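Probable fimbrial chaperone YadV (PDB 5GHU) probably acts as a periplasmic chaperone that escorts and folds pilin subunits during fimbrial assembly, which may contribute to bacterial adhesion to surfaces. Local coordinates at residues V10-K13 and S18-V21; V51-T56 and L120-D125; F141-G144 and A149-R152; F206-I209 and A215-G218. All blocks are in the same frame, centred on the assembly; numbering follows the deposited sequence.

Contact 1 (V10-K13 and S18-V21); sequences VIYK and SVNV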
loop_
_atom_site.group_PDB
_atom_site.type_symbol
_atom_site.label_atom_id
_atom_site.label_comp_id
_atom_site.label_asym_id
_atom_site.label_seq_id
_atom_site.Cartn_x
_atom_site.Cartn_y
_atom_site.Cartn_z
ATOM N N VAL A 10 3.799 -2.771 5.788
ATOM C CA VAL A 10 4.318 -3.936 6.547
ATOM C C VAL A 10 4.397 -5.112 5.578
ATOM O O VAL A 10 3.435 -5.391 4.867
ATOM C CB VAL A 10 3.367 -4.316 7.712
ATOM C CG1 VAL A 10 3.986 -5.484 8.533
ATOM C CG2 VAL A 10 3.093 -3.130 8.597
ATOM N N ILE A 11 5.539 -5.819 5.539
ATOM C CA ILE A 11 5.633 -7.037 4.753
ATOM C C ILE A 11 5.524 -8.212 5.715
ATOM O O ILE A 11 6.283 -8.277 6.713
ATOM C CB ILE A 11 6.975 -7.119 3.984
ATOM C CG1 ILE A 11 7.187 -5.859 3.126
ATOM C CG2 ILE A 11 7.041 -8.413 3.187
ATOM C CD1 ILE A 11 6.043 -5.528 2.090
ATOM N N TYR A 12 4.559 -9.103 5.438
ATOM C CA TYR A 12 4.352 -10.298 6.279
ATOM C C TYR A 12 4.710 -11.511 5.415
ATOM O O TYR A 12 3.921 -11.916 4.586
ATOM C CB TYR A 12 2.893 -10.373 6.781
ATOM C CG TYR A 12 2.733 -11.383 7.905
ATOM C CD1 TYR A 12 2.972 -12.728 7.698
ATOM C CD2 TYR A 12 2.267 -10.979 9.132
ATOM C CE1 TYR A 12 2.851 -13.653 8.749
ATOM C CE2 TYR A 12 2.115 -11.876 10.170
ATOM C CZ TYR A 12 2.401 -13.213 9.963
ATOM O OH TYR A 12 2.258 -14.099 11.021
ATOM N N LYS A 13 5.924 -12.064 5.605
ATOM C CA LYS A 13 6.324 -13.252 4.841
ATOM C C LYS A 13 5.684 -14.452 5.457
ATOM O O LYS A 13 5.593 -14.560 6.671
ATOM C CB LYS A 13 7.871 -13.345 4.808
ATOM C CG LYS A 13 8.466 -12.135 4.049
ATOM C CD LYS A 13 9.989 -12.312 3.952
ATOM C CE LYS A 13 10.532 -11.045 3.257
ATOM N NZ LYS A 13 12.057 -11.178 3.099
ATOM N N SER A 18 4.988 -14.395 13.397
ATOM C CA SER A 18 4.392 -13.077 13.595
ATOM C C SER A 18 5.346 -12.011 13.079
ATOM O O SER A 18 6.512 -12.309 12.758
ATOM C CB SER A 18 4.082 -12.836 15.076
ATOM O OG SER A 18 5.296 -12.819 15.791
ATOM N N VAL A 19 4.842 -10.784 12.990
ATOM C CA VAL A 19 5.605 -9.615 12.583
ATOM C C VAL A 19 5.282 -8.461 13.545
ATOM O O VAL A 19 4.124 -8.331 13.968
ATOM C CB VAL A 19 5.247 -9.232 11.135
ATOM C CG1 VAL A 19 5.792 -7.887 10.748
ATOM C CG2 VAL A 19 5.680 -10.329 10.193
ATOM N N ASN A 20 6.265 -7.618 13.877
ATOM C CA ASN A 20 5.999 -6.515 14.800
ATOM C C ASN A 20 5.880 -5.197 14.066
ATOM O O ASN A 20 6.560 -4.954 13.035
ATOM C CB ASN A 20 7.088 -6.400 15.871
ATOM C CG ASN A 20 7.091 -7.555 16.838
ATOM O OD1 ASN A 20 6.065 -8.177 17.107
ATOM N ND2 ASN A 20 8.264 -7.824 17.412
ATOM N N VAL A 21 5.003 -4.337 14.560
ATOM C CA VAL A 21 4.909 -2.975 14.034
ATOM C C VAL A 21 5.006 -2.046 15.226
ATOM O O VAL A 21 4.352 -2.281 16.230
ATOM C CB VAL A 21 3.565 -2.726 13.319
ATOM C CG1 VAL A 21 3.452 -1.267 12.895
ATOM C CG2 VAL A 21 3.464 -3.635 12.107
#
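Val10 and Tyr12 meet Val19 and Val21 across two strands that run antiparallel at 168°, yet their axes stay 8.2 Å apart, too far for backbone pairing. The two strands belong to the immunoglobulin-like N-terminal domain of a PapD-family chaperone, where strand 9-13 is bonded beside strand 114-123 and strand 19-25 beside strand 67-74, so the contact is carried by side chains. Val19 is the central piece. In the conformer described its two methyls diverge: CG1 reaches Val10 CG1 at 3.7 Å, while CG2 turns to the tyrosine. One step along, Val10 CG2 meets Val21 CG2 at 3.6 Å. Valine suits these positions because a branched beta carbon is at ease in an extended backbone and offers methyls close to the strand; Val10 and Val19 each use both of theirs.

At the closer end Tyr12 brings a flat ring. CG lies opposite the backbone N (chi1 -166°), which swings the ring alongside Val19, and Val19 CG2 sits over one ring face as a CH-pi contact, 3.9 Å from the centroid. A tyrosine rather than a phenylalanine fits here because its hydroxyl has work to do at the far end: it is hydrogen-bonded to the backbone N of Tyr74, while on the side of the contact Tyr12 OH comes 3.5 Å from Ser18 CA.

Contact 2 (V51-T56 and L120-D125); sequences VPFTAT and LFYRPD
Phe53 brings the end of its ring against Tyr122 and Leu120. Its CZ atom comes to 3.8 Å from Tyr122 CD1, which lies at the phenylalanine's edge, near the ring plane. The two rings are steeply inclined, with planes at 73° and centroids 6.0 Å apart, an oblique aromatic pair. Leu120 adds a looser aliphatic contact from the same strand: its CD2 methyl stands 4.3 Å from Phe53 CZ.

The alternation of side chains along the strand explains why these two residues share one partner. Leu120 and Tyr122 alternate with Phe121 and Arg123, so the first pair turns toward Phe53. Tyr122 has CG anti to the backbone N (chi1 -177°), which brings its CD1 atom up to the phenylalanine. At the other end, Pro52 centres an inverse gamma turn just before strand 53-56, with a weak bond from Phe53 N to Val51 O (2.9 Å). A flat, wholly apolar phenylalanine suits a site hemmed in by other rings: Phe88 and Tyr12 each meet it edge-to-face, and Tyr74 lies against both Phe53 and Tyr122. Beyond the core, Arg123 forms salt bridges with Glu85 and Asp211.

All three touching residues are buried, and the aromatic cluster they help to build is part of the hydrophobic core of an immunoglobulin-like beta sandwich, the N-terminal domain of the periplasmic pilus chaperones.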
loop_
_atom_site.group_PDB
_atom_site.type_symbol
_atom_site.label_atom_id
_atom_site.label_comp_id
_atom_site.label_asym_id
_atom_site.label_seq_id
_atom_site.Cartn_x
_atom_site.Cartn_y
_atom_site.Cartn_z
ATOM N N VAL A 51 -10.669 -11.578 8.467
ATOM C CA VAL A 51 -9.221 -11.506 8.231
ATOM C C VAL A 51 -8.489 -12.461 9.149
ATOM O O VAL A 51 -8.713 -12.468 10.350
ATOM C CB VAL A 51 -8.650 -10.080 8.402
ATOM C CG1 VAL A 51 -9.332 -9.130 7.444
ATOM C CG2 VAL A 51 -8.794 -9.606 9.826
ATOM N N PRO A 52 -7.605 -13.292 8.577
ATOM C CA PRO A 52 -6.969 -14.347 9.370
ATOM C C PRO A 52 -5.736 -13.820 10.107
ATOM O O PRO A 52 -4.666 -14.392 9.993
ATOM C CB PRO A 52 -6.566 -15.390 8.318
ATOM C CG PRO A 52 -6.313 -14.551 7.032
ATOM C CD PRO A 52 -7.348 -13.421 7.126
ATOM N N PHE A 53 -5.888 -12.719 10.831
ATOM C CA PHE A 53 -4.781 -12.155 11.607
ATOM C C PHE A 53 -5.287 -11.719 12.982
ATOM O O PHE A 53 -6.463 -11.433 13.153
ATOM C CB PHE A 53 -4.161 -10.948 10.919
ATOM C CG PHE A 53 -3.479 -11.255 9.609
ATOM C CD1 PHE A 53 -4.211 -11.249 8.434
ATOM C CD2 PHE A 53 -2.114 -11.566 9.563
ATOM C CE1 PHE A 53 -3.607 -11.540 7.209
ATOM C CE2 PHE A 53 -1.495 -11.852 8.340
ATOM C CZ PHE A 53 -2.251 -11.823 7.168
ATOM N N THR A 54 -4.392 -11.663 13.951
ATOM C CA THR A 54 -4.650 -10.946 15.197
ATOM C C THR A 54 -3.609 -9.815 15.320
ATOM O O THR A 54 -2.542 -9.879 14.702
ATOM C CB THR A 54 -4.580 -11.865 16.420
ATOM O OG1 THR A 54 -3.315 -12.518 16.473
ATOM C CG2 THR A 54 -5.664 -12.929 16.358
ATOM N N ALA A 55 -3.958 -8.776 16.071
ATOM C CA ALA A 55 -3.042 -7.665 16.368
ATOM C C ALA A 55 -3.099 -7.475 17.852
ATOM O O ALA A 55 -4.183 -7.190 18.402
ATOM C CB ALA A 55 -3.466 -6.402 15.637
ATOM N N THR A 56 -1.968 -7.646 18.528
ATOM C CA THR A 56 -2.001 -7.564 19.974
ATOM C C THR A 56 -0.859 -6.706 20.508
ATOM O O THR A 56 0.260 -6.741 20.033
ATOM C CB THR A 56 -1.962 -8.951 20.602
ATOM O OG1 THR A 56 -0.773 -9.611 20.181
ATOM C CG2 THR A 56 -3.170 -9.761 20.145
ATOM N N LEU A 120 -0.607 -3.782 4.637
ATOM C CA LEU A 120 0.171 -4.987 4.995
ATOM C C LEU A 120 0.120 -5.927 3.795
ATOM O O LEU A 120 -0.952 -6.246 3.277
ATOM C CB LEU A 120 -0.401 -5.671 6.240
ATOM C CG LEU A 120 0.350 -6.975 6.587
ATOM C CD1 LEU A 120 0.380 -7.156 8.138
ATOM C CD2 LEU A 120 -0.308 -8.185 5.936
ATOM N N PHE A 121 1.280 -6.349 3.303
ATOM C CA PHE A 121 1.301 -7.293 2.189
ATOM C C PHE A 121 1.687 -8.638 2.717
ATOM O O PHE A 121 2.819 -8.797 3.243
ATOM C CB PHE A 121 2.308 -6.854 1.090
ATOM C CG PHE A 121 1.964 -5.525 0.468
ATOM C CD1 PHE A 121 1.056 -5.467 -0.541
ATOM C CD2 PHE A 121 2.553 -4.330 0.912
ATOM C CE1 PHE A 121 0.726 -4.235 -1.154
ATOM C CE2 PHE A 121 2.171 -3.065 0.330
ATOM C CZ PHE A 121 1.284 -3.033 -0.707
ATOM N N TYR A 122 0.768 -9.590 2.586
ATOM C CA TYR A 122 1.057 -10.983 2.939
ATOM C C TYR A 122 1.728 -11.647 1.734
ATOM O O TYR A 122 1.144 -11.698 0.633
ATOM C CB TYR A 122 -0.242 -11.704 3.336
ATOM C CG TYR A 122 0.051 -13.125 3.767
ATOM C CD1 TYR A 122 0.462 -13.397 5.058
ATOM C CD2 TYR A 122 -0.137 -14.176 2.879
ATOM C CE1 TYR A 122 0.683 -14.725 5.461
ATOM C CE2 TYR A 122 0.046 -15.495 3.280
ATOM C CZ TYR A 122 0.478 -15.748 4.549
ATOM O OH TYR A 122 0.674 -17.079 4.947
ATOM N N ARG A 123 2.985 -12.133 1.925
ATOM C CA ARG A 123 3.795 -12.601 0.816
ATOM C C ARG A 123 4.142 -14.078 1.039
ATOM O O ARG A 123 5.014 -14.407 1.845
ATOM C CB ARG A 123 5.078 -11.775 0.695
ATOM C CG ARG A 123 5.903 -12.185 -0.517
ATOM C CD ARG A 123 7.170 -11.323 -0.627
ATOM N NE ARG A 123 6.671 -9.983 -0.993
ATOM C CZ ARG A 123 7.372 -8.883 -0.759
ATOM N NH1 ARG A 123 8.615 -8.961 -0.260
ATOM N NH2 ARG A 123 6.847 -7.692 -1.046
ATOM N N PRO A 124 3.454 -14.979 0.327
ATOM C CA PRO A 124 3.883 -16.387 0.372
ATOM C C PRO A 124 5.335 -16.516 -0.060
ATOM O O PRO A 124 5.775 -15.836 -0.983
ATOM C CB PRO A 124 2.948 -17.080 -0.632
ATOM C CG PRO A 124 1.703 -16.142 -0.696
ATOM C CD PRO A 124 2.294 -14.744 -0.567
ATOM N N ASP A 125 6.054 -17.412 0.597
ATOM C CA ASP A 125 7.434 -17.677 0.201
ATOM C C ASP A 125 7.447 -18.323 -1.183
ATOM O O ASP A 125 6.516 -19.073 -1.530
ATOM C CB ASP A 125 8.061 -18.678 1.167
ATOM C CG ASP A 125 8.434 -18.097 2.522
ATOM O OD1 ASP A 125 8.070 -16.987 2.883
ATOM O OD2 ASP A 125 9.170 -18.754 3.234
#

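Contact 3 (F141-G144 and A149-R152); sequences FWSG and ASLR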
loop_
_atom_site.group_PDB
_atom_site.type_symbol
_atom_site.label_atom_id
_atom_site.label_comp_id
_atom_site.label_asym_id
_atom_site.label_seq_id
_atom_site.Cartn_x
_atom_site.Cartn_y
_atom_site.Cartn_z
ATOM N N PHE A 141 -0.883 0.507 -21.728
ATOM C CA PHE A 141 -1.640 0.708 -22.975
ATOM C C PHE A 141 -2.557 1.896 -22.897
ATOM O O PHE A 141 -3.092 2.201 -21.821
ATOM C CB PHE A 141 -2.550 -0.530 -23.257
ATOM C CG PHE A 141 -1.794 -1.813 -23.276
ATOM C CD1 PHE A 141 -1.523 -2.501 -22.092
ATOM C CD2 PHE A 141 -1.287 -2.284 -24.465
ATOM C CE1 PHE A 141 -0.817 -3.654 -22.114
ATOM C CE2 PHE A 141 -0.625 -3.484 -24.503
ATOM C CZ PHE A 141 -0.371 -4.157 -23.323
ATOM N N TRP A 142 -2.766 2.562 -24.048
ATOM C CA TRP A 142 -3.792 3.566 -24.109
ATOM C C TRP A 142 -5.097 2.849 -23.924
ATOM O O TRP A 142 -5.288 1.744 -24.464
ATOM C CB TRP A 142 -3.832 4.291 -25.460
ATOM C CG TRP A 142 -2.794 5.316 -25.634
ATOM C CD1 TRP A 142 -1.708 5.269 -26.472
ATOM C CD2 TRP A 142 -2.735 6.581 -24.968
ATOM N NE1 TRP A 142 -0.976 6.427 -26.358
ATOM C CE2 TRP A 142 -1.579 7.249 -25.440
ATOM C CE3 TRP A 142 -3.531 7.194 -23.996
ATOM C CZ2 TRP A 142 -1.224 8.535 -25.011
ATOM C CZ3 TRP A 142 -3.170 8.476 -23.558
ATOM C CH2 TRP A 142 -2.021 9.120 -24.058
ATOM N N SER A 143 -5.998 3.500 -23.203
ATOM C CA SER A 143 -7.334 3.006 -22.955
ATOM C C SER A 143 -8.244 4.101 -23.514
ATOM O O SER A 143 -8.068 5.277 -23.181
ATOM C CB SER A 143 -7.573 2.805 -21.480
ATOM O OG SER A 143 -8.846 2.306 -21.188
ATOM N N GLY A 144 -9.157 3.731 -24.398
ATOM C CA GLY A 144 -9.875 4.713 -25.206
ATOM C C GLY A 144 -11.224 5.109 -24.655
ATOM O O GLY A 144 -11.786 4.392 -23.829
ATOM N N ALA A 149 -8.743 10.748 -21.511
ATOM C CA ALA A 149 -7.619 9.827 -21.659
ATOM C C ALA A 149 -7.415 8.979 -20.435
ATOM O O ALA A 149 -7.564 9.452 -19.279
ATOM C CB ALA A 149 -6.351 10.608 -21.978
ATOM N N SER A 150 -7.109 7.688 -20.662
ATOM C CA SER A 150 -6.700 6.824 -19.562
ATOM C C SER A 150 -5.798 5.740 -20.080
ATOM O O SER A 150 -5.711 5.550 -21.279
ATOM C CB SER A 150 -7.917 6.205 -18.876
ATOM O OG SER A 150 -8.700 5.613 -19.864
ATOM N N LEU A 151 -5.140 5.043 -19.147
ATOM C CA LEU A 151 -4.208 3.983 -19.470
ATOM C C LEU A 151 -4.748 2.706 -18.889
ATOM O O LEU A 151 -5.254 2.704 -17.770
ATOM C CB LEU A 151 -2.847 4.230 -18.881
ATOM C CG LEU A 151 -2.295 5.553 -19.392
ATOM C CD1 LEU A 151 -1.079 5.919 -18.584
ATOM C CD2 LEU A 151 -1.882 5.330 -20.814
ATOM N N ARG A 152 -4.598 1.631 -19.646
ATOM C CA ARG A 152 -4.842 0.301 -19.072
ATOM C C ARG A 152 -3.489 -0.320 -18.742
ATOM O O ARG A 152 -2.558 -0.302 -19.572
ATOM C CB ARG A 152 -5.624 -0.565 -20.043
ATOM C CG ARG A 152 -5.904 -2.007 -19.536
ATOM C CD ARG A 152 -4.873 -3.048 -19.988
ATOM N NE ARG A 152 -4.964 -3.273 -21.436
ATOM C CZ ARG A 152 -4.367 -4.299 -22.070
ATOM N NH1 ARG A 152 -3.656 -5.211 -21.384
ATOM N NH2 ARG A 152 -4.522 -4.431 -23.399
#
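Phe141 and Arg152 are brought face to face by their torsions: the phenylalanine has CG anti to its carbonyl carbon (chi1 -55°), whereas the arginine chain bends at chi2 (-94°) and again at chi3, laying the guanidinium alongside the ring. The guanidinium thus lies flat on Phe141 with planes 15° apart, and Arg152 CZ is 3.8 Å from the ring centroid, over the face, a cation-pi stack. Arginine suits this partly exposed place because its planar cation can lie on a ring while its N-H groups, in its own plane, remain available for bonds such as that of NH1 to Thr154 OG1. With an alanine here in place of Phe141 the ring is gone, and the guanidinium would probably lose the surface that holds it flat and become freer to turn.

The backbones beneath fix this pairing. Phe141 and Arg152 form an antiparallel hydrogen-bonded pair, with Phe141 N to Arg152 O at 2.8 Å and Arg152 N to Phe141 O at 2.7 Å. Two residues on, Ser143 N bonds Ser150 O at 2.8 Å, and the short serine side chains add only a weak bond of 3.4 Å from Ser150 OG to Ser143 O. Trp142 and Leu151, whose side chains set out divergently, still meet at their ends: Trp142 CE3 lies 4.0 Å from Leu151 CD2, and its CZ3 approaches Ala149 CB at 4.1 Å. Leu168 touches both Trp142 and Leu151. The whole is an antiparallel beta hairpin, strands 139-143 and 150-155, at the edge of a sheet in the chaperone's C-terminal immunoglobulin-like domain.

Contact 4 (F206-I209 and A215-G218); sequences FYAI and AIEG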
loop_
_atom_site.group_PDB
_atom_site.type_symbol
_atom_site.label_atom_id
_atom_site.label_comp_id
_atom_site.label_asym_id
_atom_site.label_seq_id
_atom_site.Cartn_x
_atom_site.Cartn_y
_atom_site.Cartn_z
ATOM N N PHE A 206 7.072 6.869 -13.846
ATOM C CA PHE A 206 6.422 6.681 -12.553
ATOM C C PHE A 206 7.454 6.429 -11.476
ATOM O O PHE A 206 8.637 6.130 -11.745
ATOM C CB PHE A 206 5.390 5.505 -12.625
ATOM C CG PHE A 206 5.996 4.179 -13.024
ATOM C CD1 PHE A 206 6.707 3.422 -12.051
ATOM C CD2 PHE A 206 5.894 3.700 -14.330
ATOM C CE1 PHE A 206 7.285 2.233 -12.417
ATOM C CE2 PHE A 206 6.458 2.462 -14.683
ATOM C CZ PHE A 206 7.145 1.749 -13.697
ATOM N N TYR A 207 6.982 6.589 -10.246
ATOM C CA TYR A 207 7.711 6.119 -9.071
ATOM C C TYR A 207 6.826 5.159 -8.324
ATOM O O TYR A 207 5.783 5.529 -7.766
ATOM C CB TYR A 207 8.084 7.287 -8.166
ATOM C CG TYR A 207 9.052 8.274 -8.847
ATOM C CD1 TYR A 207 10.413 8.010 -8.882
ATOM C CD2 TYR A 207 8.578 9.419 -9.442
ATOM C CE1 TYR A 207 11.318 8.907 -9.467
ATOM C CE2 TYR A 207 9.466 10.306 -10.027
ATOM C CZ TYR A 207 10.826 10.021 -10.047
ATOM O OH TYR A 207 11.750 10.926 -10.635
ATOM N N ALA A 208 7.212 3.894 -8.382
ATOM C CA ALA A 208 6.556 2.890 -7.546
ATOM C C ALA A 208 7.211 2.849 -6.181
ATOM O O ALA A 208 8.142 3.601 -5.900
ATOM C CB ALA A 208 6.634 1.520 -8.254
ATOM N N ILE A 209 6.682 1.991 -5.293
ATOM C CA ILE A 209 7.138 2.003 -3.894
ATOM C C ILE A 209 7.646 0.630 -3.528
ATOM O O ILE A 209 6.982 -0.363 -3.772
ATOM C CB ILE A 209 5.987 2.374 -2.929
ATOM C CG1 ILE A 209 5.431 3.730 -3.387
ATOM C CG2 ILE A 209 6.557 2.466 -1.478
ATOM C CD1 ILE A 209 4.112 4.069 -2.679
ATOM N N ALA A 215 11.602 4.666 -3.324
ATOM C CA ALA A 215 11.120 4.778 -4.694
ATOM C C ALA A 215 11.751 3.774 -5.631
ATOM O O ALA A 215 12.967 3.453 -5.525
ATOM C CB ALA A 215 11.408 6.185 -5.202
ATOM N N ILE A 216 10.920 3.289 -6.564
ATOM C CA ILE A 216 11.351 2.498 -7.713
ATOM C C ILE A 216 10.975 3.262 -8.954
ATOM O O ILE A 216 9.790 3.324 -9.344
ATOM C CB ILE A 216 10.650 1.130 -7.756
ATOM C CG1 ILE A 216 10.923 0.362 -6.459
ATOM C CG2 ILE A 216 11.103 0.333 -8.996
ATOM C CD1 ILE A 216 9.871 -0.832 -6.332
ATOM N N GLU A 217 11.968 3.896 -9.582
ATOM C CA GLU A 217 11.662 4.661 -10.785
ATOM C C GLU A 217 11.363 3.732 -11.979
ATOM O O GLU A 217 12.010 2.670 -12.108
ATOM C CB GLU A 217 12.858 5.585 -11.086
ATOM C CG GLU A 217 12.547 6.538 -12.244
ATOM C CD GLU A 217 13.710 7.490 -12.517
ATOM O OE1 GLU A 217 14.840 7.267 -11.973
ATOM O OE2 GLU A 217 13.458 8.422 -13.291
ATOM N N GLY A 218 10.443 4.102 -12.863
ATOM C CA GLY A 218 10.240 3.322 -14.059
ATOM C C GLY A 218 9.698 4.156 -15.204
ATOM O O GLY A 218 9.351 5.321 -14.999
#
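The carbonyl oxygen of Ile216 is gripped by two neighbours from the facing strand: Ala208 N donates a hydrogen bond of 2.8 Å, and Tyr207 CA adds a CA-H...O contact at 3.5 Å. Ile216 N returns a bond to Ala208 O (2.9 Å), with the donor standing 51° out of the carbonyl plane. Phe206 and Gly218 are joined by a second reciprocal pair of backbone bonds, so the four bonds fix the register.

Side chains use both faces of the sheet. With chi1 at 59°, Phe206 CG sits between its backbone N and carbonyl carbon, which folds the ring back over Gly218; Gly218 CA lies over the ring face, 3.7 Å from the centroid, as a CH-pi contact. With the ring in this place glycine suits the position, since a beta carbon would fall 2.2 Å from Phe206 CZ. A serine in place of Phe206 has no ring to lay over the glycine, whose backbone would probably be left without its apolar lid and with a gap above it. On the same face Ala208 CB meets Ile216 CB at 4.1 Å, while Pro135 touches Phe206, Ala208 and Ile216.

On the other face, Tyr207 and the extended Glu217 lie side by side, with Tyr207 CE1 3.9 Å from Glu217 CG; the aliphatic part of the glutamate suits the ring, and its OE2 is hydrogen-bonded to His205 NE2. The cross-strand Phe-Gly pair is an instance of aromatic rescue of glycine, set in the antiparallel hairpin of strands 203-209 and 215-221 in the C-terminal immunoglobulin-like domain.

How the contacts relate
The four contacts follow one another along the chain, two in each domain of the chaperone. Contacts 1 and 2 have centres 7 Å apart and touch within the N-terminal domain: strands 9-13 and 114-123 are neighbours there, Tyr12 N lies 2.8 Å from Phe121 O, and Tyr12 CD1 packs on Tyr122 CD1. Both contribute to the interior of that domain. Contacts 3 and 4 have centres about 20 Å apart. Contact 3 is far from contact 1, about 36 Å between centres, whereas contact 4 comes nearer the first domain, its nearest atoms about 7 Å from contact 2. Contacts 1 and 2 thus tie the first sandwich together, while contacts 3 and 4 each close a hairpin in a separate sheet of the second domain.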